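Local coordinates for protein endonuclease III (Geobacillus stearothermophilus, PDB 1ORP) that probably excises damaged bases from DNA and cuts the strand at the resulting abasic site, as an iron-sulfur enzyme of the HhH-GPD base excision repair superfamily, at residues C[67-72]-C[96-101]; C[106-111]-C[132-137]; C[143-148]-C[183-188]. All blocks are in the same frame, centred on the assembly; numbering follows the deposited sequence.

Contact 1. Residues C[67-72]-C[96-101]; sequences DYIAVP and LCAMLI
Cys97 meets Tyr68 through its sulfur: SG rests against Tyr68 CB at 3.7 Å and lies obliquely by the base of the ring, 4.6 Å from the Tyr68 centroid and 52° off the ring normal. This is a sulfur-aromatic contact made near CG and CD2 and not over the middle of the ring. A cysteine suits the place because its short, polarisable side chain fits where the two backbones come close, the CA atoms of Cys97 and Ile69 being 6.9 Å apart. Its CB also receives the branch methyl of Ile69, with CG2 to CB at 3.9 Å. One residue on, Ala98 lies beside the same methyl; Ile69 CG2 is 4.5 Å from Ala98 CB, a loose touch by a residue small enough not to push the helices apart. The contact belongs to the all-helical HhH-GPD fold, where the short helix 65-70 lies against the long helix 86-103. Gln94, a turn before Cys97, ties the two further, its NE2 hydrogen-bonding to the carbonyl oxygens of both Tyr68 and Val71. The ring of Tyr68 stacks on Tyr62 and reaches Ile38 and Leu58, so the aromatic side is well buried. At the far end of the segment Ile101 extends toward Ile69, and the two side chains meet tip to tip, CD1 to CD1 at 3.6 Å. Ile69 can serve both ends because CG1 sits between its backbone N and carbonyl carbon (chi1 61°), sending the ethyl arm to Ile101 while CG2 faces Cys97.

Contact 2. Residues C[106-111]-C[132-137]; sequences GEVPRD and VAFGVP
The side chain of Arg110 runs across the face of the Phe134 ring, the two crossing at about a right angle. Arg110 CG stands almost exactly over the middle of the ring, 3.8 Å from the Phe134 centroid and only 3° off the normal, a CH-pi contact. From there the chain stays extended to NE, so CD stands over the ring's rim and NE comes within 3.5 Å of Phe134 CE1. The guanidinium continues past the CD1-CE1 edge, the two planes 18° apart. Arginine suits this place because its methylene carbons can cover an aromatic face while its charged end extends beyond the rim at the protein surface. With CG anti to the carbonyl carbon (chi1 -47°), the long chain is directed over the phenyl group. The opposite face of the ring is covered by Ala133 CB, 4.0 Å above the plane, which sandwiches the phenylalanine between its own helical neighbour and the arginine. The far end of the ring approaches the backbone of the loop obliquely: Pro109 O is 3.6 Å from Phe134 CE2, and Val108 O is 3.8 Å from Phe134 CZ. Val108 adds an apolar touch, CG1 to Phe134 CE2 at 4.2 Å. Gly135, by its positive phi, marks the turn from helical geometry into the loop carrying Val136, whose CG2 makes a slighter contact with Arg110 O. The arrangement brings together the two ends of the helix-hairpin-helix region: Asp111 caps the start of helix 112-115, bonding Glu114 N, and Phe134 lies toward the C-terminal part of helix 123-134. Helix 33-42 packs alongside, with Pro33 against Phe134 and Phe34 against Val108, while Leu115 of helix 112-115 touches Val108 and Pro109.

Contact 3. Residues C[143-148]-C[183-188]; sequences THVERV and RMIFFG. With nucleotides of chain B.
Gly188 brings its bare CA against Val148 CG2, at 3.7 Å, in a place where a side chain would not fit: a CB here would run into that methyl and crowd His144 and Arg147. Glycine thus lets helix 143-152 cross helix 177-190 steeply, the local axes 8.1 Å apart at 80°. Around this crossing the packing is apolar. Val148 CG1 meets Phe187 CD2 at 3.8 Å, and the bent tail of Met184 tucks its CE against both Val145 and Val148. Val145 CG2 and Ile185 CD1 are tighter still, 3.5 Å apart. Beta-branched valines suit this face, since their two methyls spread over different partners. Helix 143-152 follows the Gly/Pro-rich loop and aspartate, here Asp142, that give the HhH-GPD family its name, and its first turn faces the DNA. Thr143 N donates to DG8 OP1 of chain B at 2.9 Å, and Thr143 OG1 to DA6 OP2 of chain B at 2.8 Å, so one threonine grips two phosphates. Arg147, bent at chi3 (71°), turns back to add a weak bond from NH1 to DA6 OP1 of chain B at 2.8 Å. Its NH2 donates to His144 ND1 at 3.0 Å, only 7° out of the imidazole plane, and also bonds Cys192 O. With an alanine in place of His144, Arg147 would probably lose one of the acceptors that fix its guanidinium near the phosphate, and Ile185 would lose part of its covering. Thr143 CG2 covers one face of the imidazole, while Phe187, at the other end of the interface, touches the iron-sulfur cluster.

From the N terminus, contact 1 comes first, closing a mostly helical excursion of 23 residues between segments 67-72 and 96-101, and so joining helix 65-70 to helix 86-103. Contact 2 opens only after it, beyond the end of helix 86-103, and spans the helix-hairpin-helix region. The two adjoin: Leu100 O probably hydrogen-bonds Gly106 N, and Leu100 CD2 packs on Pro109 CD. Contact 3 closes the longest excursion, from helix 143-152 to helix 177-190, and follows contact 2 through the loop joining helices 123-134 and 143-152. All three are in series, none nested or crossed. Contact 3 lies across the chain's centre from the others, on the side of the iron-sulfur cluster.

Contact 1. Residues C[67-72]-C[96-101]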
loop_
_atom_site.group_PDB
_atom_site.type_symbol
_atom_site.label_atom_id
_atom_site.label_comp_id
_atom_site.label_asym_id
_atom_site.label_seq_id
_atom_site.Cartn_x
_atom_site.Cartn_y
_atom_site.Cartn_z
ATOM N N ASP C 67 18.854 -3.137 16.321
ATOM C CA ASP C 67 19.637 -3.959 15.410
ATOM C C ASP C 67 19.994 -3.199 14.140
ATOM O O ASP C 67 21.135 -3.265 13.686
ATOM C CB ASP C 67 18.888 -5.258 15.067
ATOM C CG ASP C 67 18.527 -6.083 16.312
ATOM O OD1 ASP C 67 19.273 -6.019 17.321
ATOM O OD2 ASP C 67 17.506 -6.807 16.282
ATOM N N TYR C 68 19.036 -2.459 13.579
ATOM C CA TYR C 68 19.275 -1.692 12.346
ATOM C C TYR C 68 20.290 -0.552 12.496
ATOM O O TYR C 68 21.142 -0.353 11.622
ATOM C CB TYR C 68 17.962 -1.108 11.808
ATOM C CG TYR C 68 17.044 -2.120 11.147
ATOM C CD1 TYR C 68 17.322 -2.617 9.866
ATOM C CD2 TYR C 68 15.904 -2.586 11.806
ATOM C CE1 TYR C 68 16.482 -3.554 9.259
ATOM C CE2 TYR C 68 15.057 -3.524 11.211
ATOM C CZ TYR C 68 15.352 -4.001 9.939
ATOM O OH TYR C 68 14.504 -4.911 9.352
ATOM N N ILE C 69 20.195 0.204 13.588
ATOM C CA ILE C 69 21.117 1.312 13.813
ATOM C C ILE C 69 22.432 0.843 14.414
ATOM O O ILE C 69 23.348 1.645 14.599
ATOM C CB ILE C 69 20.527 2.368 14.754
ATOM C CG1 ILE C 69 20.238 1.742 16.122
ATOM C CG2 ILE C 69 19.284 2.956 14.143
ATOM C CD1 ILE C 69 19.570 2.689 17.117
ATOM N N ALA C 70 22.529 -0.449 14.725
ATOM C CA ALA C 70 23.757 -0.988 15.302
ATOM C C ALA C 70 24.837 -1.129 14.231
ATOM O O ALA C 70 26.001 -0.816 14.465
ATOM C CB ALA C 70 23.487 -2.339 15.950
ATOM N N VAL C 71 24.441 -1.595 13.052
ATOM C CA VAL C 71 25.376 -1.789 11.953
ATOM C C VAL C 71 25.699 -0.495 11.212
ATOM O O VAL C 71 25.049 0.537 11.416
ATOM C CB VAL C 71 24.817 -2.804 10.923
ATOM C CG1 VAL C 71 24.509 -4.122 11.609
ATOM C CG2 VAL C 71 23.570 -2.238 10.250
ATOM N N PRO C 72 26.731 -0.530 10.350
ATOM C CA PRO C 72 27.126 0.649 9.573
ATOM C C PRO C 72 26.097 0.861 8.466
ATOM O O PRO C 72 25.544 -0.110 7.946
ATOM C CB PRO C 72 28.489 0.249 9.003
ATOM C CG PRO C 72 29.010 -0.746 10.005
ATOM C CD PRO C 72 27.779 -1.565 10.282
ATOM N N LEU C 96 14.597 6.237 11.036
ATOM C CA LEU C 96 13.278 5.806 11.488
ATOM C C LEU C 96 13.379 5.030 12.805
ATOM O O LEU C 96 12.670 5.326 13.772
ATOM C CB LEU C 96 12.649 4.954 10.382
ATOM C CG LEU C 96 11.367 4.150 10.527
ATOM C CD1 LEU C 96 10.927 3.700 9.137
ATOM C CD2 LEU C 96 11.590 2.951 11.427
ATOM N N CYS C 97 14.266 4.042 12.840
ATOM C CA CYS C 97 14.480 3.240 14.046
ATOM C C CYS C 97 14.955 4.132 15.215
ATOM O O CYS C 97 14.482 4.018 16.358
ATOM C CB CYS C 97 15.510 2.142 13.755
ATOM S SG CYS C 97 14.967 0.929 12.483
ATOM N N ALA C 98 15.888 5.029 14.913
ATOM C CA ALA C 98 16.417 5.945 15.909
ATOM C C ALA C 98 15.276 6.745 16.539
ATOM O O ALA C 98 15.242 6.935 17.758
ATOM C CB ALA C 98 17.424 6.884 15.257
ATOM N N MET C 99 14.335 7.185 15.701
ATOM C CA MET C 99 13.189 7.971 16.156
ATOM C C MET C 99 12.170 7.150 16.951
ATOM O O MET C 99 11.511 7.675 17.860
ATOM C CB MET C 99 12.500 8.643 14.960
ATOM C CG MET C 99 11.470 9.698 15.359
ATOM S SD MET C 99 10.770 10.636 13.965
ATOM C CE MET C 99 12.249 10.952 13.015
ATOM N N LEU C 100 12.027 5.873 16.602
ATOM C CA LEU C 100 11.102 4.989 17.315
ATOM C C LEU C 100 11.592 4.929 18.759
ATOM O O LEU C 100 10.810 4.999 19.727
ATOM C CB LEU C 100 11.115 3.575 16.702
ATOM C CG LEU C 100 10.541 3.392 15.286
ATOM C CD1 LEU C 100 10.844 2.007 14.746
ATOM C CD2 LEU C 100 9.046 3.628 15.331
ATOM N N ILE C 101 12.908 4.820 18.887
ATOM C CA ILE C 101 13.549 4.749 20.184
ATOM C C ILE C 101 13.448 6.088 20.923
ATOM O O ILE C 101 12.920 6.155 22.030
ATOM C CB ILE C 101 15.028 4.341 20.024
ATOM C CG1 ILE C 101 15.110 2.889 19.537
ATOM C CG2 ILE C 101 15.766 4.510 21.345
ATOM C CD1 ILE C 101 16.487 2.474 19.033
#

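Contact 2. Residues C[106-111]-C[132-137]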
loop_
_atom_site.group_PDB
_atom_site.type_symbol
_atom_site.label_atom_id
_atom_site.label_comp_id
_atom_site.label_asym_id
_atom_site.label_seq_id
_atom_site.Cartn_x
_atom_site.Cartn_y
_atom_site.Cartn_z
ATOM N N GLY C 106 10.422 3.180 21.750
ATOM C CA GLY C 106 10.856 1.983 21.052
ATOM C C GLY C 106 9.796 1.118 20.400
ATOM O O GLY C 106 10.059 -0.040 20.094
ATOM N N GLU C 107 8.605 1.660 20.171
ATOM C CA GLU C 107 7.538 0.887 19.543
ATOM C C GLU C 107 6.995 1.615 18.313
ATOM O O GLU C 107 7.158 2.837 18.172
ATOM C CB GLU C 107 6.385 0.651 20.534
ATOM C CG GLU C 107 6.777 -0.072 21.829
ATOM N N VAL C 108 6.359 0.860 17.420
ATOM C CA VAL C 108 5.767 1.436 16.225
ATOM C C VAL C 108 4.499 2.151 16.665
ATOM O O VAL C 108 3.583 1.523 17.187
ATOM C CB VAL C 108 5.357 0.368 15.198
ATOM C CG1 VAL C 108 4.585 1.030 14.060
ATOM C CG2 VAL C 108 6.579 -0.355 14.659
ATOM N N PRO C 109 4.427 3.477 16.466
ATOM C CA PRO C 109 3.218 4.189 16.879
ATOM C C PRO C 109 1.983 3.708 16.125
ATOM O O PRO C 109 2.076 3.297 14.965
ATOM C CB PRO C 109 3.568 5.648 16.591
ATOM C CG PRO C 109 4.575 5.553 15.489
ATOM C CD PRO C 109 5.428 4.414 15.929
ATOM N N ARG C 110 0.833 3.756 16.792
ATOM C CA ARG C 110 -0.421 3.318 16.198
ATOM C C ARG C 110 -1.174 4.470 15.561
ATOM O O ARG C 110 -2.274 4.301 15.045
ATOM C CB ARG C 110 -1.296 2.661 17.258
ATOM C CG ARG C 110 -0.528 1.669 18.079
ATOM C CD ARG C 110 -1.418 0.645 18.728
ATOM N NE ARG C 110 -0.605 -0.449 19.249
ATOM C CZ ARG C 110 -1.089 -1.600 19.699
ATOM N NH1 ARG C 110 -2.399 -1.818 19.694
ATOM N NH2 ARG C 110 -0.261 -2.535 20.147
ATOM N N ASP C 111 -0.565 5.644 15.594
ATOM C CA ASP C 111 -1.185 6.830 15.030
ATOM C C ASP C 111 -0.684 7.093 13.617
ATOM O O ASP C 111 0.518 7.096 13.365
ATOM C CB ASP C 111 -0.885 8.035 15.923
ATOM C CG ASP C 111 -1.466 9.313 15.381
ATOM O OD1 ASP C 111 -2.706 9.409 15.309
ATOM O OD2 ASP C 111 -0.679 10.217 15.020
ATOM N N VAL C 132 -3.420 -2.604 8.413
ATOM C CA VAL C 132 -3.019 -3.993 8.535
ATOM C C VAL C 132 -2.520 -4.396 9.923
ATOM O O VAL C 132 -2.883 -5.456 10.426
ATOM C CB VAL C 132 -1.907 -4.256 7.502
ATOM C CG1 VAL C 132 -1.449 -5.711 7.564
ATOM C CG2 VAL C 132 -2.416 -3.958 6.096
ATOM N N ALA C 133 -1.697 -3.561 10.547
ATOM C CA ALA C 133 -1.157 -3.906 11.856
ATOM C C ALA C 133 -2.052 -3.627 13.058
ATOM O O ALA C 133 -2.079 -4.424 13.992
ATOM C CB ALA C 133 0.195 -3.223 12.062
ATOM N N PHE C 134 -2.790 -2.520 13.037
ATOM C CA PHE C 134 -3.628 -2.155 14.179
ATOM C C PHE C 134 -5.121 -2.056 13.905
ATOM O O PHE C 134 -5.850 -1.424 14.667
ATOM C CB PHE C 134 -3.136 -0.826 14.763
ATOM C CG PHE C 134 -1.659 -0.801 15.034
ATOM C CD1 PHE C 134 -1.085 -1.724 15.901
ATOM C CD2 PHE C 134 -0.833 0.114 14.388
ATOM C CE1 PHE C 134 0.300 -1.740 16.116
ATOM C CE2 PHE C 134 0.552 0.105 14.598
ATOM C CZ PHE C 134 1.117 -0.825 15.461
ATOM N N GLY C 135 -5.572 -2.677 12.822
ATOM C CA GLY C 135 -6.980 -2.649 12.479
ATOM C C GLY C 135 -7.616 -1.276 12.353
ATOM O O GLY C 135 -8.843 -1.155 12.405
ATOM N N VAL C 136 -6.810 -0.234 12.189
ATOM C CA VAL C 136 -7.368 1.103 12.050
ATOM C C VAL C 136 -7.888 1.286 10.629
ATOM O O VAL C 136 -7.153 1.088 9.658
ATOM C CB VAL C 136 -6.307 2.194 12.346
ATOM C CG1 VAL C 136 -6.903 3.569 12.141
ATOM C CG2 VAL C 136 -5.799 2.055 13.769
ATOM N N PRO C 137 -9.177 1.641 10.482
ATOM C CA PRO C 137 -9.719 1.829 9.134
ATOM C C PRO C 137 -9.017 2.944 8.371
ATOM O O PRO C 137 -8.891 4.060 8.855
ATOM C CB PRO C 137 -11.202 2.107 9.383
ATOM C CG PRO C 137 -11.249 2.592 10.793
ATOM C CD PRO C 137 -10.245 1.723 11.488
#

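Contact 3. Residues C[143-148]-C[183-188]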
loop_
_atom_site.group_PDB
_atom_site.type_symbol
_atom_site.label_atom_id
_atom_site.label_comp_id
_atom_site.label_asym_id
_atom_site.label_seq_id
_atom_site.Cartn_x
_atom_site.Cartn_y
_atom_site.Cartn_z
ATOM N N THR C 143 -0.260 3.023 -6.506
ATOM C CA THR C 143 -0.381 3.019 -7.952
ATOM C C THR C 143 -1.636 2.294 -8.399
ATOM O O THR C 143 -2.366 2.796 -9.236
ATOM C CB THR C 143 0.875 2.373 -8.639
ATOM O OG1 THR C 143 0.764 2.529 -10.052
ATOM C CG2 THR C 143 0.992 0.890 -8.327
ATOM N N HIS C 144 -1.912 1.127 -7.823
ATOM C CA HIS C 144 -3.099 0.360 -8.207
ATOM C C HIS C 144 -4.404 1.065 -7.868
ATOM O O HIS C 144 -5.246 1.271 -8.748
ATOM C CB HIS C 144 -3.093 -1.030 -7.549
ATOM C CG HIS C 144 -1.915 -1.869 -7.930
ATOM N ND1 HIS C 144 -1.604 -2.158 -9.241
ATOM C CD2 HIS C 144 -0.938 -2.430 -7.180
ATOM C CE1 HIS C 144 -0.481 -2.853 -9.282
ATOM N NE2 HIS C 144 -0.056 -3.029 -8.045
ATOM N N VAL C 145 -4.576 1.432 -6.601
ATOM C CA VAL C 145 -5.807 2.093 -6.180
ATOM C C VAL C 145 -6.097 3.314 -7.040
ATOM O O VAL C 145 -7.221 3.495 -7.501
ATOM C CB VAL C 145 -5.744 2.510 -4.703
ATOM C CG1 VAL C 145 -7.035 3.252 -4.301
ATOM C CG2 VAL C 145 -5.540 1.273 -3.839
ATOM N N GLU C 146 -5.083 4.136 -7.278
ATOM C CA GLU C 146 -5.276 5.334 -8.091
ATOM C C GLU C 146 -5.676 5.018 -9.530
ATOM O O GLU C 146 -6.603 5.618 -10.072
ATOM C CB GLU C 146 -4.011 6.187 -8.095
ATOM C CG GLU C 146 -4.173 7.463 -8.881
ATOM C CD GLU C 146 -2.879 8.242 -9.026
ATOM O OE1 GLU C 146 -2.918 9.336 -9.640
ATOM O OE2 GLU C 146 -1.827 7.770 -8.533
ATOM N N ARG C 147 -4.967 4.080 -10.151
ATOM C CA ARG C 147 -5.253 3.693 -11.530
ATOM C C ARG C 147 -6.675 3.174 -11.682
ATOM O O ARG C 147 -7.420 3.589 -12.574
ATOM C CB ARG C 147 -4.266 2.608 -11.991
ATOM C CG ARG C 147 -4.411 2.215 -13.462
ATOM C CD ARG C 147 -3.339 1.216 -13.871
ATOM N NE ARG C 147 -3.562 -0.099 -13.274
ATOM C CZ ARG C 147 -2.759 -0.664 -12.379
ATOM N NH1 ARG C 147 -1.668 -0.028 -11.977
ATOM N NH2 ARG C 147 -3.061 -1.857 -11.874
ATOM N N VAL C 148 -7.050 2.261 -10.800
ATOM C CA VAL C 148 -8.367 1.671 -10.849
ATOM C C VAL C 148 -9.449 2.714 -10.655
ATOM O O VAL C 148 -10.447 2.716 -11.384
ATOM C CB VAL C 148 -8.509 0.559 -9.797
ATOM C CG1 VAL C 148 -9.952 0.104 -9.696
ATOM C CG2 VAL C 148 -7.619 -0.613 -10.185
ATOM N N ARG C 183 -9.113 -5.207 -1.870
ATOM C CA ARG C 183 -9.842 -5.667 -3.041
ATOM C C ARG C 183 -9.450 -4.834 -4.256
ATOM O O ARG C 183 -9.237 -5.372 -5.356
ATOM C CB ARG C 183 -11.341 -5.570 -2.812
ATOM C CG ARG C 183 -11.875 -6.654 -1.907
ATOM C CD ARG C 183 -13.304 -6.381 -1.510
ATOM N NE ARG C 183 -13.817 -7.400 -0.601
ATOM C CZ ARG C 183 -14.793 -7.184 0.270
ATOM N NH1 ARG C 183 -15.352 -5.981 0.342
ATOM N NH2 ARG C 183 -15.211 -8.162 1.068
ATOM N N MET C 184 -9.337 -3.521 -4.061
ATOM C CA MET C 184 -8.949 -2.654 -5.162
ATOM C C MET C 184 -7.511 -2.953 -5.592
ATOM O O MET C 184 -7.202 -2.926 -6.783
ATOM C CB MET C 184 -9.106 -1.172 -4.781
ATOM C CG MET C 184 -10.562 -0.714 -4.638
ATOM S SD MET C 184 -10.764 1.088 -4.425
ATOM C CE MET C 184 -10.244 1.650 -6.062
ATOM N N ILE C 185 -6.639 -3.239 -4.624
ATOM C CA ILE C 185 -5.251 -3.559 -4.929
ATOM C C ILE C 185 -5.249 -4.813 -5.788
ATOM O O ILE C 185 -4.674 -4.835 -6.871
ATOM C CB ILE C 185 -4.420 -3.848 -3.655
ATOM C CG1 ILE C 185 -4.302 -2.593 -2.787
ATOM C CG2 ILE C 185 -3.021 -4.296 -4.047
ATOM C CD1 ILE C 185 -3.466 -1.499 -3.404
ATOM N N PHE C 186 -5.900 -5.860 -5.294
ATOM C CA PHE C 186 -5.979 -7.123 -6.017
ATOM C C PHE C 186 -6.579 -6.930 -7.390
ATOM O O PHE C 186 -6.051 -7.454 -8.385
ATOM C CB PHE C 186 -6.797 -8.136 -5.214
ATOM C CG PHE C 186 -5.971 -8.946 -4.267
ATOM C CD1 PHE C 186 -4.989 -8.340 -3.495
ATOM C CD2 PHE C 186 -6.133 -10.326 -4.185
ATOM C CE1 PHE C 186 -4.169 -9.090 -2.655
ATOM C CE2 PHE C 186 -5.317 -11.089 -3.345
ATOM C CZ PHE C 186 -4.330 -10.465 -2.579
ATOM N N PHE C 187 -7.671 -6.170 -7.446
ATOM C CA PHE C 187 -8.342 -5.899 -8.715
ATOM C C PHE C 187 -7.370 -5.287 -9.711
ATOM O O PHE C 187 -7.354 -5.667 -10.875
ATOM C CB PHE C 187 -9.527 -4.944 -8.535
ATOM C CG PHE C 187 -10.300 -4.691 -9.810
ATOM C CD1 PHE C 187 -11.250 -5.613 -10.266
ATOM C CD2 PHE C 187 -10.050 -3.555 -10.583
ATOM C CE1 PHE C 187 -11.934 -5.407 -11.471
ATOM C CE2 PHE C 187 -10.724 -3.341 -11.784
ATOM C CZ PHE C 187 -11.668 -4.269 -12.233
ATOM N N GLY C 188 -6.553 -4.346 -9.243
ATOM C CA GLY C 188 -5.609 -3.682 -10.119
ATOM C C GLY C 188 -4.338 -4.457 -10.380
ATOM O O GLY C 188 -3.702 -4.284 -11.424
ATOM P P DA B 6 2.302 -0.485 -11.718
ATOM O OP1 DA B 6 0.910 -0.986 -11.747
ATOM O OP2 DA B 6 2.561 0.969 -11.521
ATOM O "O5'" DA B 6 3.093 -1.283 -10.591
ATOM C "C5'" DA B 6 3.177 -2.700 -10.648
ATOM C "C4'" DA B 6 4.202 -3.201 -9.661
ATOM O "O4'" DA B 6 5.526 -2.808 -10.093
ATOM C "C3'" DA B 6 4.033 -2.659 -8.241
ATOM O "O3'" DA B 6 4.346 -3.689 -7.307
ATOM C "C2'" DA B 6 5.072 -1.557 -8.160
ATOM C "C1'" DA B 6 6.182 -2.098 -9.051
ATOM N N9 DA B 6 7.025 -1.073 -9.668
ATOM C C8 DA B 6 6.632 0.107 -10.252
ATOM N N7 DA B 6 7.629 0.826 -10.713
ATOM C C5 DA B 6 8.752 0.066 -10.417
ATOM C C6 DA B 6 10.121 0.270 -10.649
ATOM N N6 DA B 6 10.619 1.348 -11.265
ATOM N N1 DA B 6 10.978 -0.680 -10.222
ATOM C C2 DA B 6 10.484 -1.762 -9.612
ATOM N N3 DA B 6 9.219 -2.073 -9.339
ATOM C C4 DA B 6 8.392 -1.106 -9.771
ATOM P P DG B 8 3.553 2.091 -5.097
ATOM O OP1 DG B 8 2.589 2.913 -5.858
ATOM O OP2 DG B 8 4.604 1.320 -5.829
ATOM O "O5'" DG B 8 4.303 2.996 -4.024
ATOM C "C5'" DG B 8 3.651 4.102 -3.402
ATOM C "C4'" DG B 8 4.601 4.764 -2.434
ATOM O "O4'" DG B 8 5.783 5.196 -3.147
ATOM C "C3'" DG B 8 4.077 5.996 -1.694
ATOM O "O3'" DG B 8 4.587 5.941 -0.365
ATOM C "C2'" DG B 8 4.670 7.163 -2.464
ATOM C "C1'" DG B 8 5.975 6.595 -3.013
ATOM N N9 DG B 8 6.362 7.108 -4.326
ATOM C C8 DG B 8 5.539 7.352 -5.402
ATOM N N7 DG B 8 6.186 7.791 -6.450
ATOM C C5 DG B 8 7.514 7.842 -6.039
ATOM C C6 DG B 8 8.694 8.242 -6.746
ATOM O O6 DG B 8 8.797 8.637 -7.906
ATOM N N1 DG B 8 9.829 8.146 -5.947
ATOM C C2 DG B 8 9.839 7.724 -4.641
ATOM N N2 DG B 8 11.035 7.709 -4.033
ATOM N N3 DG B 8 8.757 7.346 -3.978
ATOM C C4 DG B 8 7.638 7.430 -4.731
#